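Long-range contacts in lytic Polysaccharide Monooxygenase (Phytophthora infestans, PDB 6Z5Y), which probably uses a copper ion to cleave pectin oxidatively, the chain here being the copper-binding catalytic part of a longer secreted protein: residues Val56-Phe66 / Met144-Leu152; Gly93-Glu101 / Asn112-Gly120. One frame throughout, in Å; residues are numbered along the deposited sequence. Where two conformers were deposited one is given.

Interaction 1 of 2, residues Val56-Phe66 / Met144-Leu152; sequences VRSLMDGNPVF and MLRFYWLAL
The ring of Tyr148 lies flat under the first turn of helix 56-60: Arg57 CA sits over its centre in a CH-pi contact, 3.8 Å from the centroid, and the CB and CG of Arg57 run on above CE1 and CZ. At the rim, in the ring plane, Met60 SD comes to 3.9 Å from Tyr148 CD2, an edge-on Met-aromatic contact. The guanidinium of Arg57 takes Arg146 CD over one face and Asp61 OD2 in plane at its edge. With CG anti to the backbone N (chi1 -180°) and the chain extended, Arg57 reaches along the tyrosine to its hydroxyl end. There Tyr148 OH donates to Asp61 OD1 at 2.7 Å, on the syn side, while Arg57 NE bridges to Asp61 OD2 at 3.0 Å. Further along the strand Leu150 fills the apolar end, its CD1 3.9 Å from Met60 CE and 3.8 Å from Phe66 CE1. Arg57 NH2 and Arg146 NH1 stand 3.7 Å apart, a pairing probably eased by Asp61 and by the Asp105 carbonyl that receives Arg57 NH1. Gripped through both oxygens, the carboxylate of Asp61 is probably kept ionised, and it fixes the tyrosine hydroxyl where the helix ends against the central sheet.

Interaction 2 of 2, residues Gly93-Glu101 / Asn112-Gly120; sequences GIVHAGPCE and NDDCQSAYG. With CU (copper (II) ion), chain C.
Cys100 and Asn112 face each other as an antiparallel hydrogen-bonded pair, Cys100 N to Asn112 O at 3.1 Å and Asn112 N to Cys100 O at 3.0 Å, and just beyond it the chain of Cys115 donates its N-H to Gly98 O at 3.0 Å. On the face of the sheet that carries the side chains of Cys100 and Asn112, the SG of Cys100 joins that of Cys115 in a disulfide, pinning the strand to the first turn of helix 115-119. Cys100 SG stands between its own backbone N and carbonyl carbon (chi1 84°), which aims it at the helix. Asp114 is the N-cap of that helix and works in two directions: OD2 takes the hydroxyl of Ser117 and, weakly, its N-H, whereas OD1 accepts Gly98 N at 3.0 Å, nearly in line with the C-O bond. Asn112 OD1 accepts Asp114 N, an Asx turn that leads the chain from strand 107-112 into the cap. The loop held this way carries His96, whose NE2 binds copper at 1.9 Å; with His1 and Tyr164 it makes up the copper site, and the pairing of His1 with His96 is the histidine brace of lytic polysaccharide monooxygenases. A water ties the loop to the helix, donating to His96 O and Gly98 O and accepting Gln116 N. Gln116, extended with CG anti to its backbone N (chi1 -179°), lies along the loop and gives NE2 to Asp37 of helix 36-47. Ile94 packs against the first turn of the helix, its CG2 3.5 Å from Gln116 CA and its CD1 4.1 Å from Cys115 CB.

Overall arrangement
From His1, the N-terminal copper ligand, the chain passes helix 36-47 and reaches 56-66, the first half of interaction 1. It then runs through 93-101 and the hairpin of strands 100-104 and 107-112 into 112-120, so interaction 2 closes a short loop before 144-152 returns to complete interaction 1; the smaller loop lies wholly within the larger. The two meet at the sheet, where strands 143-155 and 100-104 are neighbours. Glu101 links them directly, its carboxylate receiving Val56 N and Arg57 N, and backbone bonds such as Glu101 with Tyr148 join the two strands. On the other face of strand 143-155 from helix 56-60, Trp149 stacks with Tyr164 and lies near His96, bringing interaction 1 close to the copper.

Interaction 1 of 2, residues Val56-Phe66 / Met144-Leu152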
loop_
_atom_site.group_PDB
_atom_site.type_symbol
_atom_site.label_atom_id
_atom_site.label_comp_id
_atom_site.label_asym_id
_atom_site.label_seq_id
_atom_site.Cartn_x
_atom_site.Cartn_y
_atom_site.Cartn_z
ATOM N N VAL A 56 -8.224 0.900 2.338
ATOM C CA VAL A 56 -7.574 1.716 1.294
ATOM C C VAL A 56 -7.961 1.213 -0.098
ATOM O O VAL A 56 -8.137 2.040 -0.999
ATOM C CB VAL A 56 -6.059 1.793 1.516
ATOM C CG1 VAL A 56 -5.417 2.699 0.484
ATOM C CG2 VAL A 56 -5.727 2.304 2.909
ATOM N N ARG A 57 -8.083 -0.093 -0.270
ATOM C CA ARG A 57 -8.463 -0.611 -1.584
ATOM C C ARG A 57 -9.812 -0.039 -1.998
ATOM O O ARG A 57 -9.983 0.344 -3.178
ATOM C CB ARG A 57 -8.514 -2.141 -1.563
ATOM C CG ARG A 57 -8.904 -2.705 -2.913
ATOM C CD ARG A 57 -8.743 -4.214 -2.943
ATOM N NE ARG A 57 -8.945 -4.678 -4.315
ATOM C CZ ARG A 57 -8.763 -5.943 -4.697
ATOM N NH1 ARG A 57 -8.481 -6.858 -3.795
ATOM N NH2 ARG A 57 -8.809 -6.278 -5.972
ATOM N N SER A 58 -10.764 0.017 -1.089
ATOM C CA SER A 58 -12.131 0.524 -1.353
ATOM C C SER A 58 -12.073 2.018 -1.680
ATOM O O SER A 58 -12.894 2.524 -2.419
ATOM C CB SER A 58 -13.044 0.274 -0.174
ATOM O OG SER A 58 -13.231 -1.130 0.021
ATOM N N LEU A 59 -11.176 2.731 -1.015
ATOM C CA LEU A 59 -10.994 4.174 -1.259
ATOM C C LEU A 59 -10.461 4.428 -2.667
ATOM O O LEU A 59 -10.910 5.365 -3.347
ATOM C CB LEU A 59 -10.054 4.756 -0.207
ATOM C CG LEU A 59 -9.664 6.225 -0.346
ATOM C CD1 LEU A 59 -10.878 7.110 -0.158
ATOM C CD2 LEU A 59 -8.573 6.537 0.657
ATOM N N MET A 60 -9.495 3.628 -3.070
ATOM C CA MET A 60 -8.764 3.904 -4.328
ATOM C C MET A 60 -9.415 3.253 -5.557
ATOM O O MET A 60 -9.429 3.894 -6.623
ATOM C CB MET A 60 -7.310 3.449 -4.217
ATOM C CG MET A 60 -6.530 4.214 -3.175
ATOM S SD MET A 60 -4.784 3.903 -3.357
ATOM C CE MET A 60 -4.139 4.886 -2.008
ATOM N N ASP A 61 -9.847 2.003 -5.465
ATOM C CA ASP A 61 -10.266 1.271 -6.662
ATOM C C ASP A 61 -11.440 1.992 -7.325
ATOM O O ASP A 61 -12.443 2.304 -6.696
ATOM C CB ASP A 61 -10.694 -0.140 -6.314
ATOM C CG ASP A 61 -9.595 -1.168 -6.176
ATOM O OD1 ASP A 61 -8.397 -0.815 -6.339
ATOM O OD2 ASP A 61 -9.963 -2.354 -5.966
ATOM N N GLY A 62 -11.319 2.225 -8.617
ATOM C CA GLY A 62 -12.385 2.864 -9.385
ATOM C C GLY A 62 -12.534 4.350 -9.135
ATOM O O GLY A 62 -13.489 4.955 -9.659
ATOM N N ASN A 63 -11.666 4.938 -8.351
ATOM C CA ASN A 63 -11.788 6.365 -8.014
ATOM C C ASN A 63 -10.766 7.116 -8.821
ATOM O O ASN A 63 -9.567 6.968 -8.600
ATOM C CB ASN A 63 -11.533 6.571 -6.542
ATOM C CG ASN A 63 -11.671 7.984 -6.102
ATOM O OD1 ASN A 63 -11.698 8.902 -6.947
ATOM N ND2 ASN A 63 -11.671 8.112 -4.784
ATOM N N PRO A 64 -11.179 7.897 -9.828
ATOM C CA PRO A 64 -10.165 8.406 -10.769
ATOM C C PRO A 64 -9.109 9.310 -10.159
ATOM O O PRO A 64 -8.032 9.343 -10.722
ATOM C CB PRO A 64 -10.946 9.083 -11.857
ATOM C CG PRO A 64 -12.269 9.353 -11.214
ATOM C CD PRO A 64 -12.550 8.287 -10.167
ATOM N N VAL A 65 -9.383 9.984 -9.057
ATOM C CA VAL A 65 -8.340 10.880 -8.529
ATOM C C VAL A 65 -7.168 10.088 -7.981
ATOM O O VAL A 65 -6.118 10.694 -7.750
ATOM C CB VAL A 65 -8.818 11.916 -7.510
ATOM C CG1 VAL A 65 -9.830 12.844 -8.118
ATOM C CG2 VAL A 65 -9.246 11.294 -6.207
ATOM N N PHE A 66 -7.315 8.780 -7.780
ATOM C CA PHE A 66 -6.190 7.953 -7.315
ATOM C C PHE A 66 -5.366 7.415 -8.472
ATOM O O PHE A 66 -4.348 6.768 -8.200
ATOM C CB PHE A 66 -6.667 6.872 -6.355
ATOM C CG PHE A 66 -7.031 7.450 -5.036
ATOM C CD1 PHE A 66 -6.011 7.765 -4.167
ATOM C CD2 PHE A 66 -8.319 7.753 -4.669
ATOM C CE1 PHE A 66 -6.267 8.292 -2.922
ATOM C CE2 PHE A 66 -8.587 8.311 -3.433
ATOM C CZ PHE A 66 -7.547 8.580 -2.560
ATOM N N MET A 144 -3.196 -12.557 -7.671
ATOM C CA MET A 144 -2.627 -11.215 -7.779
ATOM C C MET A 144 -2.477 -10.626 -6.380
ATOM O O MET A 144 -3.477 -10.402 -5.676
ATOM C CB MET A 144 -3.545 -10.314 -8.601
ATOM C CG MET A 144 -2.941 -8.945 -8.891
ATOM S SD MET A 144 -1.425 -9.002 -9.849
ATOM C CE MET A 144 -2.011 -9.860 -11.288
ATOM N N LEU A 145 -1.237 -10.327 -6.015
ATOM C CA LEU A 145 -0.999 -9.534 -4.794
ATOM C C LEU A 145 -1.231 -8.071 -5.136
ATOM O O LEU A 145 -0.766 -7.582 -6.154
ATOM C CB LEU A 145 0.416 -9.759 -4.291
ATOM C CG LEU A 145 0.768 -8.979 -3.014
ATOM C CD1 LEU A 145 1.854 -9.703 -2.218
ATOM C CD2 LEU A 145 1.247 -7.560 -3.312
ATOM N N ARG A 146 -2.004 -7.395 -4.297
ATOM C CA ARG A 146 -2.180 -5.951 -4.446
ATOM C C ARG A 146 -1.816 -5.271 -3.150
ATOM O O ARG A 146 -2.293 -5.650 -2.072
ATOM C CB ARG A 146 -3.591 -5.594 -4.888
ATOM C CG ARG A 146 -3.875 -6.027 -6.321
ATOM C CD ARG A 146 -5.267 -5.632 -6.772
ATOM N NE ARG A 146 -5.539 -5.979 -8.169
ATOM C CZ ARG A 146 -5.967 -7.167 -8.602
ATOM N NH1 ARG A 146 -6.216 -8.157 -7.753
ATOM N NH2 ARG A 146 -6.170 -7.365 -9.895
ATOM N N PHE A 147 -0.972 -4.261 -3.269
ATOM C CA PHE A 147 -0.555 -3.395 -2.147
ATOM C C PHE A 147 -1.159 -2.033 -2.357
ATOM O O PHE A 147 -1.101 -1.494 -3.485
ATOM C CB PHE A 147 0.967 -3.308 -2.132
ATOM C CG PHE A 147 1.551 -2.359 -1.125
ATOM C CD1 PHE A 147 1.422 -2.628 0.223
ATOM C CD2 PHE A 147 2.156 -1.177 -1.512
ATOM C CE1 PHE A 147 2.002 -1.762 1.152
ATOM C CE2 PHE A 147 2.713 -0.311 -0.590
ATOM C CZ PHE A 147 2.633 -0.606 0.742
ATOM N N TYR A 148 -1.679 -1.468 -1.291
ATOM C CA TYR A 148 -2.210 -0.098 -1.272
ATOM C C TYR A 148 -1.636 0.603 -0.059
ATOM O O TYR A 148 -1.708 0.050 1.052
ATOM C CB TYR A 148 -3.721 -0.110 -1.169
ATOM C CG TYR A 148 -4.454 -0.791 -2.294
ATOM C CD1 TYR A 148 -4.653 -2.153 -2.321
ATOM C CD2 TYR A 148 -4.976 -0.038 -3.345
ATOM C CE1 TYR A 148 -5.341 -2.747 -3.392
ATOM C CE2 TYR A 148 -5.658 -0.605 -4.404
ATOM C CZ TYR A 148 -5.838 -1.967 -4.429
ATOM O OH TYR A 148 -6.536 -2.584 -5.447
ATOM N N TRP A 149 -1.205 1.824 -0.260
ATOM C CA TRP A 149 -0.670 2.639 0.843
ATOM C C TRP A 149 -1.121 4.078 0.593
ATOM O O TRP A 149 -0.857 4.638 -0.481
ATOM C CB TRP A 149 0.852 2.540 0.895
ATOM C CG TRP A 149 1.566 3.357 1.925
ATOM C CD1 TRP A 149 1.118 3.753 3.145
ATOM C CD2 TRP A 149 2.924 3.803 1.814
ATOM N NE1 TRP A 149 2.096 4.457 3.790
ATOM C CE2 TRP A 149 3.232 4.471 3.014
ATOM C CE3 TRP A 149 3.910 3.670 0.832
ATOM C CZ2 TRP A 149 4.498 5.032 3.238
ATOM C CZ3 TRP A 149 5.141 4.234 1.049
ATOM C CH2 TRP A 149 5.438 4.904 2.229
ATOM N N LEU A 150 -1.829 4.631 1.563
ATOM C CA LEU A 150 -2.186 6.058 1.547
ATOM C C LEU A 150 -1.258 6.769 2.505
ATOM O O LEU A 150 -1.433 6.706 3.733
ATOM C CB LEU A 150 -3.631 6.211 1.967
ATOM C CG LEU A 150 -4.162 7.632 1.825
ATOM C CD1 LEU A 150 -4.353 7.975 0.376
ATOM C CD2 LEU A 150 -5.399 7.866 2.634
ATOM N N ALA A 151 -0.216 7.376 1.929
ATOM C CA ALA A 151 0.768 8.100 2.731
ATOM C C ALA A 151 0.247 9.503 2.969
ATOM O O ALA A 151 -0.336 10.152 2.089
ATOM C CB ALA A 151 2.087 8.127 2.020
ATOM N N LEU A 152 0.411 9.949 4.193
ATOM C CA LEU A 152 0.005 11.286 4.669
ATOM C C LEU A 152 1.298 12.065 4.900
ATOM O O LEU A 152 2.163 11.599 5.665
ATOM C CB LEU A 152 -0.796 11.134 5.961
ATOM C CG LEU A 152 -1.946 10.135 5.917
ATOM C CD1 LEU A 152 -2.507 9.957 7.319
ATOM C CD2 LEU A 152 -3.037 10.595 4.952
#

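Interaction 2 of 2, residues Gly93-Glu101 / Asn112-Gly120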
loop_
_atom_site.group_PDB
_atom_site.type_symbol
_atom_site.label_atom_id
_atom_site.label_comp_id
_atom_site.label_asym_id
_atom_site.label_seq_id
_atom_site.Cartn_x
_atom_site.Cartn_y
_atom_site.Cartn_z
ATOM N N GLY A 93 12.841 1.406 3.884
ATOM C CA GLY A 93 12.041 1.686 5.067
ATOM C C GLY A 93 10.858 2.554 4.743
ATOM O O GLY A 93 10.819 3.193 3.668
ATOM N N ILE A 94 9.937 2.627 5.676
ATOM C CA ILE A 94 8.719 3.433 5.497
ATOM C C ILE A 94 8.861 4.757 6.260
ATOM O O ILE A 94 9.063 4.722 7.483
ATOM C CB ILE A 94 7.482 2.639 5.938
ATOM C CG1 ILE A 94 7.270 1.402 5.070
ATOM C CG2 ILE A 94 6.275 3.555 5.965
ATOM C CD1 ILE A 94 6.213 0.467 5.601
ATOM N N VAL A 95 8.780 5.881 5.545
ATOM C CA VAL A 95 9.069 7.200 6.150
ATOM C C VAL A 95 7.878 8.115 6.094
ATOM O O VAL A 95 8.065 9.285 6.398
ATOM C CB VAL A 95 10.294 7.903 5.515
ATOM C CG1 VAL A 95 11.527 7.041 5.513
ATOM C CG2 VAL A 95 9.971 8.455 4.122
ATOM N N HIS A 96 6.691 7.641 5.724
ATOM C CA HIS A 96 5.469 8.452 5.808
ATOM C C HIS A 96 4.437 7.708 6.624
ATOM O O HIS A 96 4.326 6.489 6.479
ATOM C CB HIS A 96 4.852 8.740 4.440
ATOM C CG HIS A 96 5.836 9.173 3.406
ATOM N ND1 HIS A 96 6.604 10.310 3.520
ATOM C CD2 HIS A 96 6.124 8.657 2.199
ATOM C CE1 HIS A 96 7.358 10.422 2.437
ATOM N NE2 HIS A 96 7.074 9.438 1.598
ATOM N N ALA A 97 3.693 8.436 7.443
ATOM C CA ALA A 97 2.551 7.878 8.172
ATOM C C ALA A 97 1.435 7.504 7.206
ATOM O O ALA A 97 1.328 8.033 6.111
ATOM C CB ALA A 97 2.041 8.847 9.181
ATOM N N GLY A 98 0.571 6.603 7.646
ATOM C CA GLY A 98 -0.709 6.332 6.974
ATOM C C GLY A 98 -0.962 4.843 6.794
ATOM O O GLY A 98 -0.055 4.018 6.969
ATOM N N PRO A 99 -2.200 4.501 6.443
ATOM C CA PRO A 99 -2.602 3.105 6.389
ATOM C C PRO A 99 -2.104 2.402 5.123
ATOM O O PRO A 99 -1.992 2.993 4.046
ATOM C CB PRO A 99 -4.131 3.204 6.371
ATOM C CG PRO A 99 -4.402 4.543 5.702
ATOM C CD PRO A 99 -3.304 5.447 6.221
ATOM N N CYS A 100 -1.887 1.106 5.266
ATOM C CA CYS A 100 -1.531 0.274 4.119
ATOM C C CYS A 100 -2.114 -1.107 4.328
ATOM O O CYS A 100 -2.547 -1.503 5.433
ATOM C CB CYS A 100 -0.041 0.264 3.819
ATOM S SG CYS A 100 0.964 -0.889 4.757
ATOM N N GLU A 101 -2.152 -1.858 3.230
ATOM C CA GLU A 101 -2.754 -3.181 3.245
ATOM C C GLU A 101 -2.265 -3.981 2.056
ATOM O O GLU A 101 -1.846 -3.439 1.034
ATOM C CB GLU A 101 -4.267 -3.072 3.309
ATOM C CG GLU A 101 -4.849 -2.351 2.124
ATOM C CD GLU A 101 -6.257 -1.833 2.354
ATOM O OE1 GLU A 101 -6.458 -1.073 3.332
ATOM O OE2 GLU A 101 -7.127 -2.102 1.527
ATOM N N ASN A 112 -2.889 -2.404 8.284
ATOM C CA ASN A 112 -2.497 -1.618 9.481
ATOM C C ASN A 112 -2.841 -0.155 9.250
ATOM O O ASN A 112 -2.713 0.357 8.125
ATOM C CB ASN A 112 -1.018 -1.803 9.808
ATOM C CG ASN A 112 -0.665 -1.377 11.203
ATOM O OD1 ASN A 112 -0.461 -0.203 11.471
ATOM N ND2 ASN A 112 -0.617 -2.332 12.114
ATOM N N ASP A 113 -3.279 0.497 10.312
ATOM C CA ASP A 113 -3.661 1.916 10.212
ATOM C C ASP A 113 -2.454 2.832 10.047
ATOM O O ASP A 113 -2.603 3.997 9.607
ATOM C CB ASP A 113 -4.424 2.316 11.468
ATOM C CG ASP A 113 -5.790 1.644 11.590
ATOM O OD1 ASP A 113 -6.331 1.180 10.558
ATOM O OD2 ASP A 113 -6.275 1.624 12.722
ATOM N N ASP A 114 -1.273 2.351 10.398
ATOM C CA ASP A 114 -0.064 3.188 10.263
ATOM C C ASP A 114 1.141 2.285 10.005
ATOM O O ASP A 114 1.830 1.859 10.914
ATOM C CB ASP A 114 0.187 4.058 11.481
ATOM C CG ASP A 114 1.438 4.898 11.291
ATOM O OD1 ASP A 114 1.586 5.466 10.205
ATOM O OD2 ASP A 114 2.228 4.992 12.245
ATOM N N CYS A 115 1.367 2.004 8.743
ATOM C CA CYS A 115 2.434 1.079 8.378
ATOM C C CYS A 115 3.809 1.553 8.823
ATOM O O CYS A 115 4.626 0.687 9.206
ATOM C CB CYS A 115 2.366 0.736 6.902
ATOM S SG CYS A 115 0.852 -0.225 6.666
ATOM N N GLN A 116 4.032 2.847 8.905
ATOM C CA GLN A 116 5.315 3.404 9.371
ATOM C C GLN A 116 5.672 2.857 10.758
ATOM O O GLN A 116 6.836 2.504 10.962
ATOM C CB GLN A 116 5.217 4.925 9.374
ATOM C CG GLN A 116 6.495 5.606 9.823
ATOM C CD GLN A 116 6.437 7.105 9.689
ATOM O OE1 GLN A 116 7.153 7.666 8.866
ATOM N NE2 GLN A 116 5.549 7.738 10.452
ATOM N N SER A 117 4.727 2.863 11.684
ATOM C CA SER A 117 5.024 2.425 13.056
ATOM C C SER A 117 4.984 0.905 13.150
ATOM O O SER A 117 5.650 0.357 14.002
ATOM C CB SER A 117 4.126 3.085 14.068
ATOM O OG SER A 117 2.755 2.891 13.808
ATOM N N ALA A 118 4.259 0.207 12.302
ATOM C CA ALA A 118 4.068 -1.247 12.456
ATOM C C ALA A 118 5.211 -2.044 11.851
ATOM O O ALA A 118 5.483 -3.137 12.351
ATOM C CB ALA A 118 2.768 -1.657 11.845
ATOM N N TYR A 119 5.779 -1.581 10.744
ATOM C CA TYR A 119 6.618 -2.434 9.856
ATOM C C TYR A 119 8.002 -1.892 9.597
ATOM O O TYR A 119 8.776 -2.640 8.955
ATOM C CB TYR A 119 5.941 -2.714 8.529
ATOM C CG TYR A 119 4.583 -3.316 8.739
ATOM C CD1 TYR A 119 4.410 -4.532 9.396
ATOM C CD2 TYR A 119 3.454 -2.652 8.277
ATOM C CE1 TYR A 119 3.137 -5.032 9.609
ATOM C CE2 TYR A 119 2.187 -3.176 8.432
ATOM C CZ TYR A 119 2.023 -4.349 9.134
ATOM O OH TYR A 119 0.740 -4.781 9.329
ATOM N N GLY A 120 8.277 -0.711 10.058
ATOM C CA GLY A 120 9.657 -0.234 9.959
ATOM C C GLY A 120 10.051 0.557 11.174
ATOM O O GLY A 120 9.293 0.584 12.149
HETATM CU CU CU C . 7.840 9.139 -0.131
HETATM O O HOH W 1 2.680 4.313 6.839
#